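Local structure of 2,3-dihydroxybenzoate-AMP ligase (Bacillus subtilis, 1MDB) at residues A[66-71]-A[174-179]; A[281-286]-A[303-308]; A[390-395]-A[400-405]; A[462-467]-A[531-536]. The protein belongs to the ANL superfamily of AMP-binding enzymes, and holds adenosine monophosphate and 2,3-dihydroxy-benzoic acid in a pocket that both its large domain and its C-terminal region help to line. All coordinates share one frame; numbering follows the deposited sequence.

Contact 1: residues A[66-71]-A[174-179]; sequences GFQKLG and VKLPEV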
loop_
_atom_site.group_PDB
_atom_site.type_symbol
_atom_site.label_atom_id
_atom_site.label_comp_id
_atom_site.label_asym_id
_atom_site.label_seq_id
_atom_site.Cartn_x
_atom_site.Cartn_y
_atom_site.Cartn_z
ATOM N N GLY A 66 4.535 -24.331 -16.722
ATOM C CA GLY A 66 4.759 -25.188 -15.570
ATOM C C GLY A 66 3.562 -25.178 -14.632
ATOM O O GLY A 66 3.151 -26.220 -14.126
ATOM N N PHE A 67 3.015 -23.992 -14.391
ATOM C CA PHE A 67 1.844 -23.829 -13.532
ATOM C C PHE A 67 0.688 -24.635 -14.123
ATOM O O PHE A 67 0.012 -25.369 -13.414
ATOM C CB PHE A 67 1.423 -22.346 -13.453
ATOM C CG PHE A 67 2.244 -21.502 -12.489
ATOM C CD1 PHE A 67 2.271 -20.111 -12.621
ATOM C CD2 PHE A 67 2.944 -22.082 -11.436
ATOM C CE1 PHE A 67 2.986 -19.311 -11.713
ATOM C CE2 PHE A 67 3.662 -21.290 -10.518
ATOM C CZ PHE A 67 3.682 -19.907 -10.657
ATOM N N GLN A 68 0.465 -24.483 -15.429
ATOM C CA GLN A 68 -0.615 -25.197 -16.107
ATOM C C GLN A 68 -0.415 -26.701 -15.995
ATOM O O GLN A 68 -1.342 -27.439 -15.668
ATOM C CB GLN A 68 -0.674 -24.812 -17.583
ATOM C CG GLN A 68 -1.850 -25.426 -18.315
ATOM C CD GLN A 68 -1.861 -25.077 -19.785
ATOM O OE1 GLN A 68 -0.984 -25.506 -20.547
ATOM N NE2 GLN A 68 -2.852 -24.290 -20.198
ATOM N N LYS A 69 0.804 -27.148 -16.275
ATOM C CA LYS A 69 1.127 -28.564 -16.195
ATOM C C LYS A 69 0.861 -29.044 -14.776
ATOM O O LYS A 69 0.439 -30.176 -14.562
ATOM C CB LYS A 69 2.595 -28.791 -16.558
ATOM C CG LYS A 69 2.942 -30.241 -16.839
ATOM C CD LYS A 69 4.311 -30.346 -17.486
ATOM C CE LYS A 69 4.554 -31.738 -18.030
ATOM N NZ LYS A 69 5.841 -31.839 -18.777
ATOM N N LEU A 70 1.101 -28.169 -13.806
ATOM C CA LEU A 70 0.872 -28.514 -12.409
ATOM C C LEU A 70 -0.620 -28.759 -12.178
ATOM O O LEU A 70 -1.005 -29.493 -11.266
ATOM C CB LEU A 70 1.359 -27.380 -11.505
ATOM C CG LEU A 70 1.437 -27.644 -10.002
ATOM C CD1 LEU A 70 2.300 -28.875 -9.737
ATOM C CD2 LEU A 70 2.029 -26.419 -9.313
ATOM N N GLY A 71 -1.457 -28.144 -13.006
ATOM C CA GLY A 71 -2.891 -28.326 -12.862
ATOM C C GLY A 71 -3.622 -27.059 -12.465
ATOM O O GLY A 71 -4.817 -27.095 -12.176
ATOM N N VAL A 174 3.597 -23.005 -23.982
ATOM C CA VAL A 174 2.451 -23.650 -24.607
ATOM C C VAL A 174 1.376 -22.635 -24.949
ATOM O O VAL A 174 1.477 -21.467 -24.582
ATOM C CB VAL A 174 1.829 -24.714 -23.680
ATOM C CG1 VAL A 174 2.838 -25.810 -23.397
ATOM C CG2 VAL A 174 1.366 -24.066 -22.385
ATOM N N LYS A 175 0.351 -23.088 -25.663
ATOM C CA LYS A 175 -0.761 -22.225 -26.037
ATOM C C LYS A 175 -1.598 -22.057 -24.780
ATOM O O LYS A 175 -1.988 -23.046 -24.161
ATOM C CB LYS A 175 -1.612 -22.893 -27.116
ATOM C CG LYS A 175 -0.812 -23.549 -28.231
ATOM C CD LYS A 175 -1.735 -24.336 -29.161
ATOM C CE LYS A 175 -0.970 -24.995 -30.300
ATOM N NZ LYS A 175 -1.904 -25.687 -31.236
ATOM N N LEU A 176 -1.865 -20.820 -24.386
ATOM C CA LEU A 176 -2.661 -20.590 -23.188
ATOM C C LEU A 176 -4.047 -20.072 -23.531
ATOM O O LEU A 176 -4.247 -19.450 -24.576
ATOM C CB LEU A 176 -1.968 -19.595 -22.246
ATOM C CG LEU A 176 -0.643 -19.993 -21.587
ATOM C CD1 LEU A 176 -0.721 -21.439 -21.099
ATOM C CD2 LEU A 176 0.490 -19.825 -22.579
ATOM N N PRO A 177 -5.028 -20.330 -22.653
ATOM C CA PRO A 177 -6.397 -19.872 -22.885
ATOM C C PRO A 177 -6.396 -18.364 -23.077
ATOM O O PRO A 177 -5.471 -17.676 -22.634
ATOM C CB PRO A 177 -7.121 -20.285 -21.605
ATOM C CG PRO A 177 -6.365 -21.505 -21.171
ATOM C CD PRO A 177 -4.937 -21.069 -21.382
ATOM N N GLU A 178 -7.426 -17.853 -23.741
ATOM C CA GLU A 178 -7.523 -16.422 -23.966
ATOM C C GLU A 178 -7.838 -15.694 -22.671
ATOM O O GLU A 178 -8.715 -16.107 -21.917
ATOM C CB GLU A 178 -8.615 -16.103 -24.982
ATOM C CG GLU A 178 -8.964 -14.622 -25.024
ATOM C CD GLU A 178 -10.045 -14.308 -26.029
ATOM O OE1 GLU A 178 -11.147 -14.890 -25.916
ATOM O OE2 GLU A 178 -9.794 -13.481 -26.929
ATOM N N VAL A 179 -7.107 -14.617 -22.415
ATOM C CA VAL A 179 -7.327 -13.810 -21.229
ATOM C C VAL A 179 -7.860 -12.474 -21.725
ATOM O O VAL A 179 -7.235 -11.825 -22.562
ATOM C CB VAL A 179 -6.019 -13.556 -20.443
ATOM C CG1 VAL A 179 -6.320 -12.728 -19.210
ATOM C CG2 VAL A 179 -5.369 -14.872 -20.050
#
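Gln68, in the last turn of helix 53-70, reaches across to Val174, Leu176 and Pro177 and carries the helix side of this contact alone. Its CB starts out toward the irregular segment 174-179, and CG continues outward because it stands opposite the backbone N (chi1 -175°). With chi2 at -178° the chain stays straight, carrying the flat amide to segment 174-179. The amide carbon CD comes within 4.0 Å of Leu176 CD1, the methyl over which the group passes. One arm of the amide ends at Val174: Gln68 OE1 lies 3.3 Å from Val174 CG2. The other arm points further along the loop, where Gln68 NE2 is 3.7 Å from Leu176 CD1 and 4.0 Å from Pro177 CD. Three residues on, at Gly71, the helix finishes in a Schellman motif. Gly71, with phi 114°, sends its N back to Gln68 O at 2.8 Å and, weakly, to Phe67 O. Phe67 itself turns to helix 86-98, whose Leu98 also touches Gln68, while the loop side is held near Gln74 by a bond to Glu178 O. A polar amide thus meets methyls and a proline ring without hydrogen bonding to segment 174-179; this small surface contact (120 Å² in all) therefore probably rests on van der Waals fit and not on directional bonds.

Contact 2: residues A[281-286]-A[303-308]; sequences PLAMVW and LQVGGA. With AMP (adenosine monophosphate), chain D; DBH (2,3-dihydroxy-benzoic acid), chain E.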
loop_
_atom_site.group_PDB
_atom_site.type_symbol
_atom_site.label_atom_id
_atom_site.label_comp_id
_atom_site.label_asym_id
_atom_site.label_seq_id
_atom_site.Cartn_x
_atom_site.Cartn_y
_atom_site.Cartn_z
ATOM N N PRO A 281 5.959 6.519 9.345
ATOM C CA PRO A 281 6.908 6.055 10.367
ATOM C C PRO A 281 8.323 5.866 9.814
ATOM O O PRO A 281 9.306 6.228 10.454
ATOM C CB PRO A 281 6.310 4.725 10.817
ATOM C CG PRO A 281 4.868 4.880 10.556
ATOM C CD PRO A 281 4.812 5.600 9.244
ATOM N N LEU A 282 8.412 5.285 8.620
ATOM C CA LEU A 282 9.697 5.013 7.983
ATOM C C LEU A 282 10.355 6.325 7.551
ATOM O O LEU A 282 11.564 6.491 7.691
ATOM C CB LEU A 282 9.491 4.079 6.777
ATOM C CG LEU A 282 10.723 3.447 6.119
ATOM C CD1 LEU A 282 11.497 2.620 7.139
ATOM C CD2 LEU A 282 10.270 2.569 4.957
ATOM N N ALA A 283 9.550 7.255 7.039
ATOM C CA ALA A 283 10.058 8.565 6.619
ATOM C C ALA A 283 10.830 9.210 7.770
ATOM O O ALA A 283 11.879 9.816 7.564
ATOM C CB ALA A 283 8.914 9.458 6.200
ATOM N N MET A 284 10.318 9.074 8.985
ATOM C CA MET A 284 10.999 9.636 10.146
ATOM C C MET A 284 12.361 8.950 10.341
ATOM O O MET A 284 13.374 9.608 10.589
ATOM C CB MET A 284 10.148 9.449 11.403
ATOM C CG MET A 284 8.721 9.965 11.264
ATOM S SD MET A 284 8.647 11.696 10.732
ATOM C CE MET A 284 6.858 12.016 10.793
ATOM N N VAL A 285 12.386 7.626 10.241
ATOM C CA VAL A 285 13.641 6.897 10.406
ATOM C C VAL A 285 14.641 7.299 9.321
ATOM O O VAL A 285 15.830 7.456 9.591
ATOM C CB VAL A 285 13.425 5.361 10.347
ATOM C CG1 VAL A 285 14.767 4.633 10.441
ATOM C CG2 VAL A 285 12.524 4.918 11.495
ATOM N N TRP A 286 14.156 7.471 8.098
ATOM C CA TRP A 286 15.029 7.846 6.990
ATOM C C TRP A 286 15.618 9.236 7.177
ATOM O O TRP A 286 16.796 9.460 6.876
ATOM C CB TRP A 286 14.267 7.773 5.664
ATOM C CG TRP A 286 14.237 6.386 5.070
ATOM C CD1 TRP A 286 14.019 5.210 5.737
ATOM C CD2 TRP A 286 14.433 6.036 3.694
ATOM N NE1 TRP A 286 14.069 4.153 4.858
ATOM C CE2 TRP A 286 14.321 4.632 3.600
ATOM C CE3 TRP A 286 14.688 6.774 2.531
ATOM C CZ2 TRP A 286 14.460 3.949 2.385
ATOM C CZ3 TRP A 286 14.825 6.096 1.321
ATOM C CH2 TRP A 286 14.710 4.696 1.260
ATOM N N LEU A 303 10.758 11.629 -3.579
ATOM C CA LEU A 303 10.579 10.777 -2.418
ATOM C C LEU A 303 9.091 10.773 -2.074
ATOM O O LEU A 303 8.535 11.798 -1.669
ATOM C CB LEU A 303 11.391 11.302 -1.232
ATOM C CG LEU A 303 11.275 10.435 0.028
ATOM C CD1 LEU A 303 11.893 9.081 -0.250
ATOM C CD2 LEU A 303 11.977 11.104 1.203
ATOM N N GLN A 304 8.446 9.627 -2.259
ATOM C CA GLN A 304 7.022 9.492 -1.978
ATOM C C GLN A 304 6.775 9.111 -0.525
ATOM O O GLN A 304 7.479 8.275 0.031
ATOM C CB GLN A 304 6.389 8.403 -2.852
ATOM C CG GLN A 304 6.541 8.555 -4.363
ATOM C CD GLN A 304 5.761 7.487 -5.111
ATOM O OE1 GLN A 304 6.026 6.288 -4.970
ATOM N NE2 GLN A 304 4.782 7.912 -5.895
ATOM N N VAL A 305 5.771 9.735 0.085
ATOM C CA VAL A 305 5.388 9.408 1.448
ATOM C C VAL A 305 3.868 9.330 1.471
ATOM O O VAL A 305 3.174 10.289 1.110
ATOM C CB VAL A 305 5.885 10.449 2.454
ATOM C CG1 VAL A 305 5.600 9.959 3.871
ATOM C CG2 VAL A 305 7.383 10.668 2.276
ATOM N N GLY A 306 3.348 8.168 1.857
ATOM C CA GLY A 306 1.911 7.982 1.888
ATOM C C GLY A 306 1.508 6.763 2.693
ATOM O O GLY A 306 2.312 6.224 3.446
ATOM N N GLY A 307 0.266 6.324 2.522
ATOM C CA GLY A 307 -0.230 5.178 3.270
ATOM C C GLY A 307 -0.915 5.708 4.516
ATOM O O GLY A 307 -1.877 5.122 5.034
ATOM N N ALA A 308 -0.391 6.837 4.989
ATOM C CA ALA A 308 -0.891 7.542 6.161
ATOM C C ALA A 308 -0.466 8.988 5.960
ATOM O O ALA A 308 0.437 9.267 5.178
ATOM C CB ALA A 308 -0.259 6.978 7.452
HETATM P P AMP D . -4.464 0.765 1.698
HETATM O O1P AMP D . -5.389 -0.006 0.794
HETATM O O2P AMP D . -3.718 -0.076 2.680
HETATM O O3P AMP D . -3.547 1.678 0.927
HETATM O "O5'" AMP D . -5.381 1.710 2.699
HETATM C "C5'" AMP D . -6.025 2.934 2.244
HETATM C "C4'" AMP D . -6.365 3.815 3.454
HETATM O "O4'" AMP D . -5.117 4.177 4.012
HETATM C "C3'" AMP D . -7.011 5.131 3.136
HETATM O "O3'" AMP D . -8.425 5.013 2.993
HETATM C "C2'" AMP D . -6.574 6.003 4.307
HETATM O "O2'" AMP D . -7.461 5.857 5.438
HETATM C "C1'" AMP D . -5.180 5.486 4.560
HETATM N N9 AMP D . -4.122 6.556 3.794
HETATM C C8 AMP D . -3.323 6.212 2.757
HETATM N N7 AMP D . -2.562 7.231 2.365
HETATM C C5 AMP D . -2.903 8.215 3.177
HETATM C C6 AMP D . -2.364 9.496 3.170
HETATM N N6 AMP D . -1.408 9.876 2.323
HETATM N N1 AMP D . -2.868 10.365 4.108
HETATM C C2 AMP D . -3.840 10.015 4.999
HETATM N N3 AMP D . -4.351 8.777 5.004
HETATM C C4 AMP D . -3.892 7.849 4.092
HETATM C C21 DBH E . -2.763 2.567 0.960
HETATM O O9 DBH E . -2.569 2.896 2.244
HETATM C C18 DBH E . -2.141 3.307 -0.168
HETATM C C15 DBH E . -1.235 4.377 0.099
HETATM C C12 DBH E . -0.652 5.102 -0.961
HETATM C C3 DBH E . -2.460 2.967 -1.521
HETATM O O3 DBH E . -3.343 1.920 -1.851
HETATM C C6 DBH E . -1.876 3.696 -2.575
HETATM C C9 DBH E . -0.980 4.759 -2.307
HETATM O O6 DBH E . -2.184 3.377 -3.878
#
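Ala283 on helix 280-292 and Val305 on strand 302-306 bring their CA atoms to 7.0 Å, the nearest backbone approach of the two segments. The small alanine leaves its methyl as the helix's contribution here, and Ala283 CB meets Val305 CG1 at 4.1 Å, chi1 of -173° having placed that CG1 opposite the valine's backbone N. One helical turn on, Trp286 CZ3 approaches Leu303 CD1 at 4.5 Å, the methyl standing obliquely to the indole. Leu303 and Val305, two residues apart on the strand, both direct their side chains to the helix. This is the interior of a beta-alpha-beta unit: strand 275-278 leads into helix 280-292, which crosses over to the adjacent parallel strand 302-306, and Trp286 also touches Thr276 and Leu278 of the first strand. The indole is fixed further by NE1 bonding to Pro259 O and by an edge-to-face meeting with Phe265. From Gly306 on, the chain lines the ligand pocket. Gly307 sets its CA 3.4 Å from C15 of 2,3-dihydroxy-benzoic acid, while Ala308 C lies 3.3 Å from N1 of adenosine monophosphate. Gly307 O accepts a hydrogen bond from Lys519 NZ, and Gly306 CA is 3.8 Å from N6 of the adenine.

Contact 3: residues A[390-395]-A[400-405]; sequences RGYYKA and AASFTE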
loop_
_atom_site.group_PDB
_atom_site.type_symbol
_atom_site.label_atom_id
_atom_site.label_comp_id
_atom_site.label_asym_id
_atom_site.label_seq_id
_atom_site.Cartn_x
_atom_site.Cartn_y
_atom_site.Cartn_z
ATOM N N ARG A 390 -16.406 -1.667 -7.385
ATOM C CA ARG A 390 -17.811 -1.434 -7.069
ATOM C C ARG A 390 -18.269 -2.411 -5.994
ATOM O O ARG A 390 -19.450 -2.460 -5.653
ATOM C CB ARG A 390 -18.674 -1.608 -8.321
ATOM C CG ARG A 390 -18.555 -0.475 -9.327
ATOM C CD ARG A 390 -18.770 0.860 -8.642
ATOM N NE ARG A 390 -18.973 1.942 -9.601
ATOM C CZ ARG A 390 -20.143 2.248 -10.154
ATOM N NH1 ARG A 390 -21.236 1.559 -9.848
ATOM N NH2 ARG A 390 -20.217 3.249 -11.014
ATOM N N GLY A 391 -17.332 -3.190 -5.457
ATOM C CA GLY A 391 -17.695 -4.150 -4.432
ATOM C C GLY A 391 -16.594 -5.135 -4.101
ATOM O O GLY A 391 -15.784 -5.501 -4.964
ATOM N N TYR A 392 -16.553 -5.552 -2.838
ATOM C CA TYR A 392 -15.550 -6.509 -2.397
ATOM C C TYR A 392 -15.923 -7.914 -2.844
ATOM O O TYR A 392 -17.085 -8.200 -3.131
ATOM C CB TYR A 392 -15.403 -6.491 -0.869
ATOM C CG TYR A 392 -14.846 -5.206 -0.301
ATOM C CD1 TYR A 392 -15.686 -4.235 0.237
ATOM C CD2 TYR A 392 -13.471 -4.969 -0.287
ATOM C CE1 TYR A 392 -15.169 -3.059 0.784
ATOM C CE2 TYR A 392 -12.946 -3.802 0.250
ATOM C CZ TYR A 392 -13.798 -2.853 0.783
ATOM O OH TYR A 392 -13.275 -1.699 1.303
ATOM N N TYR A 393 -14.924 -8.789 -2.876
ATOM C CA TYR A 393 -15.079 -10.179 -3.283
ATOM C C TYR A 393 -15.986 -10.963 -2.323
ATOM O O TYR A 393 -15.767 -10.960 -1.110
ATOM C CB TYR A 393 -13.690 -10.808 -3.351
ATOM C CG TYR A 393 -13.636 -12.231 -3.826
ATOM C CD1 TYR A 393 -13.985 -12.571 -5.133
ATOM C CD2 TYR A 393 -13.189 -13.236 -2.978
ATOM C CE1 TYR A 393 -13.881 -13.889 -5.580
ATOM C CE2 TYR A 393 -13.083 -14.542 -3.408
ATOM C CZ TYR A 393 -13.428 -14.866 -4.706
ATOM O OH TYR A 393 -13.321 -16.168 -5.099
ATOM N N LYS A 394 -17.001 -11.626 -2.875
ATOM C CA LYS A 394 -17.964 -12.412 -2.093
ATOM C C LYS A 394 -18.245 -11.812 -0.718
ATOM O O LYS A 394 -17.986 -12.454 0.297
ATOM C CB LYS A 394 -17.456 -13.846 -1.904
ATOM C CG LYS A 394 -17.152 -14.587 -3.192
ATOM C CD LYS A 394 -16.743 -16.023 -2.911
ATOM C CE LYS A 394 -16.469 -16.777 -4.200
ATOM N NZ LYS A 394 -16.109 -18.206 -3.957
ATOM N N ALA A 395 -18.766 -10.590 -0.674
ATOM C CA ALA A 395 -19.047 -9.952 0.611
ATOM C C ALA A 395 -20.264 -9.042 0.526
ATOM O O ALA A 395 -20.160 -7.823 0.699
ATOM C CB ALA A 395 -17.828 -9.162 1.081
ATOM N N ALA A 400 -22.991 -3.828 1.158
ATOM C CA ALA A 400 -24.189 -3.040 1.409
ATOM C C ALA A 400 -23.837 -1.845 2.284
ATOM O O ALA A 400 -24.403 -0.762 2.132
ATOM C CB ALA A 400 -25.253 -3.902 2.090
ATOM N N ALA A 401 -22.886 -2.045 3.190
ATOM C CA ALA A 401 -22.465 -0.981 4.087
ATOM C C ALA A 401 -21.367 -0.093 3.502
ATOM O O ALA A 401 -21.286 1.085 3.828
ATOM C CB ALA A 401 -21.987 -1.576 5.400
ATOM N N SER A 402 -20.538 -0.651 2.626
ATOM C CA SER A 402 -19.420 0.096 2.057
ATOM C C SER A 402 -19.651 0.889 0.771
ATOM O O SER A 402 -18.861 1.771 0.444
ATOM C CB SER A 402 -18.239 -0.855 1.858
ATOM O OG SER A 402 -17.913 -1.494 3.080
ATOM N N PHE A 403 -20.712 0.580 0.036
ATOM C CA PHE A 403 -20.989 1.296 -1.207
ATOM C C PHE A 403 -22.411 1.843 -1.247
ATOM O O PHE A 403 -23.361 1.174 -0.833
ATOM C CB PHE A 403 -20.784 0.383 -2.421
ATOM C CG PHE A 403 -19.421 -0.243 -2.491
ATOM C CD1 PHE A 403 -19.170 -1.464 -1.870
ATOM C CD2 PHE A 403 -18.384 0.393 -3.170
ATOM C CE1 PHE A 403 -17.904 -2.046 -1.925
ATOM C CE2 PHE A 403 -17.114 -0.177 -3.233
ATOM C CZ PHE A 403 -16.874 -1.402 -2.608
ATOM N N THR A 404 -22.552 3.060 -1.755
ATOM C CA THR A 404 -23.863 3.678 -1.861
ATOM C C THR A 404 -24.632 2.976 -2.970
ATOM O O THR A 404 -24.042 2.341 -3.849
ATOM C CB THR A 404 -23.758 5.166 -2.207
ATOM O OG1 THR A 404 -23.049 5.314 -3.444
ATOM C CG2 THR A 404 -23.032 5.918 -1.108
ATOM N N GLU A 405 -25.954 3.097 -2.924
ATOM C CA GLU A 405 -26.813 2.468 -3.912
ATOM C C GLU A 405 -26.427 2.894 -5.322
ATOM O O GLU A 405 -26.548 2.113 -6.265
ATOM C CB GLU A 405 -28.278 2.816 -3.614
ATOM C CG GLU A 405 -28.684 2.471 -2.173
ATOM C CD GLU A 405 -30.105 2.881 -1.820
ATOM O OE1 GLU A 405 -30.504 4.015 -2.165
ATOM O OE2 GLU A 405 -30.819 2.074 -1.181
#
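The loop that leads into helix 396-402 is met by the residues leaving that helix, as Phe403 folds back over Arg390 and Gly391 and beside Tyr392. Phe403 is the first residue past the helix, and chi1 of -56° puts CG opposite the carbonyl carbon, with the ring flat against the Arg390-Gly391 peptide. Arg390 O stands 3.7 Å above the ring plane, over its centre. On the same peptide, Gly391 N is 3.4 Å from Phe403 CZ, and Gly391 CA comes to 3.3 Å from Phe403 CE1, close packing against a backbone that carries no side chain there. Tyr392 meets the rim of this ring: its CD1 lies 3.8 Å from Phe403 CE1, with the two planes inclined at 56°. Further along the tyrosine, Ser402 CB and OG sit at the edge of the ring, each 3.9 Å from Tyr392 CE1. The Ser402 hydroxyl is bonded to His398 O within the helix, whereas Tyr392 OH bonds to Glu334 OE2. Helix 396-402 is further tied to the loop by Asn399 OD1, which bonds to Tyr392 N; strand 409-417 adds Tyr409 against both aromatic residues, and strand 199-203 touches Tyr392 through Ile200.

Contact 4: residues A[462-467]-A[531-536]; sequences SMPDQF and EKLLAG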
loop_
_atom_site.group_PDB
_atom_site.type_symbol
_atom_site.label_atom_id
_atom_site.label_comp_id
_atom_site.label_asym_id
_atom_site.label_seq_id
_atom_site.Cartn_x
_atom_site.Cartn_y
_atom_site.Cartn_z
ATOM N N SER A 462 -7.426 7.192 21.283
ATOM C CA SER A 462 -8.409 7.304 22.340
ATOM C C SER A 462 -8.152 6.206 23.367
ATOM O O SER A 462 -7.504 5.196 23.069
ATOM C CB SER A 462 -9.808 7.119 21.771
ATOM O OG SER A 462 -9.966 5.792 21.311
ATOM N N MET A 463 -8.642 6.428 24.581
ATOM C CA MET A 463 -8.544 5.445 25.657
ATOM C C MET A 463 -9.844 5.588 26.435
ATOM O O MET A 463 -10.407 6.682 26.526
ATOM C CB MET A 463 -7.341 5.707 26.572
ATOM C CG MET A 463 -7.459 6.925 27.492
ATOM S SD MET A 463 -6.004 7.083 28.569
ATOM C CE MET A 463 -6.521 8.400 29.687
ATOM N N PRO A 464 -10.347 4.480 26.995
ATOM C CA PRO A 464 -11.594 4.451 27.772
ATOM C C PRO A 464 -11.615 5.339 29.025
ATOM O O PRO A 464 -10.598 5.529 29.685
ATOM C CB PRO A 464 -11.742 2.967 28.134
ATOM C CG PRO A 464 -10.997 2.257 27.019
ATOM C CD PRO A 464 -9.777 3.128 26.861
ATOM N N ASP A 465 -12.785 5.883 29.336
ATOM C CA ASP A 465 -12.967 6.703 30.534
ATOM C C ASP A 465 -14.429 6.602 30.950
ATOM O O ASP A 465 -15.329 6.970 30.197
ATOM C CB ASP A 465 -12.588 8.163 30.277
ATOM C CG ASP A 465 -12.394 8.946 31.572
ATOM O OD1 ASP A 465 -13.401 9.391 32.168
ATOM O OD2 ASP A 465 -11.227 9.099 32.003
ATOM N N GLN A 466 -14.663 6.096 32.150
ATOM C CA GLN A 466 -16.021 5.918 32.644
ATOM C C GLN A 466 -16.798 7.225 32.821
ATOM O O GLN A 466 -18.026 7.219 32.826
ATOM C CB GLN A 466 -15.994 5.143 33.971
ATOM C CG GLN A 466 -15.457 5.940 35.151
ATOM C CD GLN A 466 -15.118 5.068 36.351
ATOM O OE1 GLN A 466 -14.200 4.244 36.295
ATOM N NE2 GLN A 466 -15.857 5.246 37.445
ATOM N N PHE A 467 -16.089 8.342 32.945
ATOM C CA PHE A 467 -16.755 9.626 33.142
ATOM C C PHE A 467 -16.900 10.480 31.885
ATOM O O PHE A 467 -17.913 11.160 31.701
ATOM C CB PHE A 467 -16.028 10.426 34.227
ATOM C CG PHE A 467 -15.951 9.717 35.549
ATOM C CD1 PHE A 467 -14.724 9.295 36.058
ATOM C CD2 PHE A 467 -17.107 9.455 36.281
ATOM C CE1 PHE A 467 -14.647 8.619 37.273
ATOM C CE2 PHE A 467 -17.045 8.781 37.498
ATOM C CZ PHE A 467 -15.812 8.359 37.997
ATOM N N GLU A 531 -5.497 -2.045 27.616
ATOM C CA GLU A 531 -5.010 -3.141 28.451
ATOM C C GLU A 531 -4.316 -2.611 29.701
ATOM O O GLU A 531 -4.485 -3.159 30.784
ATOM C CB GLU A 531 -4.032 -4.022 27.665
ATOM C CG GLU A 531 -4.679 -4.892 26.592
ATOM C CD GLU A 531 -3.673 -5.388 25.558
ATOM O OE1 GLU A 531 -2.575 -5.838 25.956
ATOM O OE2 GLU A 531 -3.983 -5.333 24.346
ATOM N N LYS A 532 -3.522 -1.552 29.547
ATOM C CA LYS A 532 -2.834 -0.978 30.693
ATOM C C LYS A 532 -3.862 -0.477 31.699
ATOM O O LYS A 532 -3.739 -0.730 32.897
ATOM C CB LYS A 532 -1.921 0.170 30.263
ATOM C CG LYS A 532 -0.713 -0.274 29.468
ATOM C CD LYS A 532 0.236 0.884 29.216
ATOM C CE LYS A 532 1.481 0.418 28.471
ATOM N NZ LYS A 532 2.398 1.546 28.119
ATOM N N LEU A 533 -4.882 0.220 31.212
ATOM C CA LEU A 533 -5.922 0.735 32.093
ATOM C C LEU A 533 -6.593 -0.404 32.860
ATOM O O LEU A 533 -6.819 -0.296 34.065
ATOM C CB LEU A 533 -6.967 1.520 31.295
ATOM C CG LEU A 533 -6.507 2.849 30.683
ATOM C CD1 LEU A 533 -7.693 3.535 30.026
ATOM C CD2 LEU A 533 -5.913 3.752 31.764
ATOM N N LEU A 534 -6.905 -1.494 32.164
ATOM C CA LEU A 534 -7.536 -2.647 32.802
ATOM C C LEU A 534 -6.631 -3.227 33.879
ATOM O O LEU A 534 -7.111 -3.706 34.909
ATOM C CB LEU A 534 -7.858 -3.732 31.769
ATOM C CG LEU A 534 -9.149 -3.545 30.969
ATOM C CD1 LEU A 534 -9.294 -4.662 29.949
ATOM C CD2 LEU A 534 -10.336 -3.539 31.919
ATOM N N ALA A 535 -5.323 -3.182 33.634
ATOM C CA ALA A 535 -4.339 -3.689 34.580
ATOM C C ALA A 535 -4.498 -3.021 35.941
ATOM O O ALA A 535 -3.962 -3.498 36.939
ATOM C CB ALA A 535 -2.933 -3.454 34.048
ATOM N N GLY A 536 -5.239 -1.916 35.975
ATOM C CA GLY A 536 -5.458 -1.206 37.222
ATOM C C GLY A 536 -6.909 -1.249 37.663
ATOM O O GLY A 536 -7.336 -2.184 38.344
#
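A single methyl, Leu533 CD1, makes all the close contacts of segment 531-536, in helix 522-534, with Met463 and Pro464. Leu533 points toward the strand, and chi2 of -176° swings CD1 opposite its CA, making that methyl the forward tip of the side chain. It touches Pro464 on two kinds of atom: Leu533 CD1 is 3.5 Å from Pro464 O and 3.8 Å from the ring carbon Pro464 CD. On the neighbouring residue it reaches Met463 CB at 4.1 Å, with Met463 SD only slightly further at 4.2 Å. The methionine and leucine side chains cross at about a right angle, so the methyl rests against the flank of the extended thioether chain. Met463 is buried, with Ile529 of the helix and Cys473 of the adjacent strand also against it, while Pro464 is exposed and Leu533 lies between these extremes. Past the proline the strand ends in an Asx turn: Asp465 OD1 accepts from Phe467 N at 3.0 Å, bent to 141° and on the anti side of the carboxylate. Leu468 N bonds to the same oxygen, and OD2 forms a salt bridge with Arg471, so both carboxylate oxygens are engaged. The Asx turn opens the connection between antiparallel strands 455-465 and 469-478, and the whole is a helix packed on a small sheet, as in the C-terminal domain of AMP-binding enzymes.

Contacts 2 and 3 are buried, contact 1 is superficial and contact 4 partly buried. Contact 2 is apolar packing, aliphatic and aromatic, inside the large domain and runs into the ligand pocket; contact 3, across the chain's centre, puts a phenylalanine ring on backbone and beside a tyrosine, the Tyr392 side chain about 8 Å from adenosine monophosphate. At the periphery, contact 1 sets a polar amide on aliphatic groups and contact 4 a leucine on strand residues, their centres about 56 Å apart. The four share no helix or strand and do not touch. Contacts 2 and 4 each join a helix to a strand, one within a beta-alpha-beta unit, the other between an edge strand and the chain's last helix.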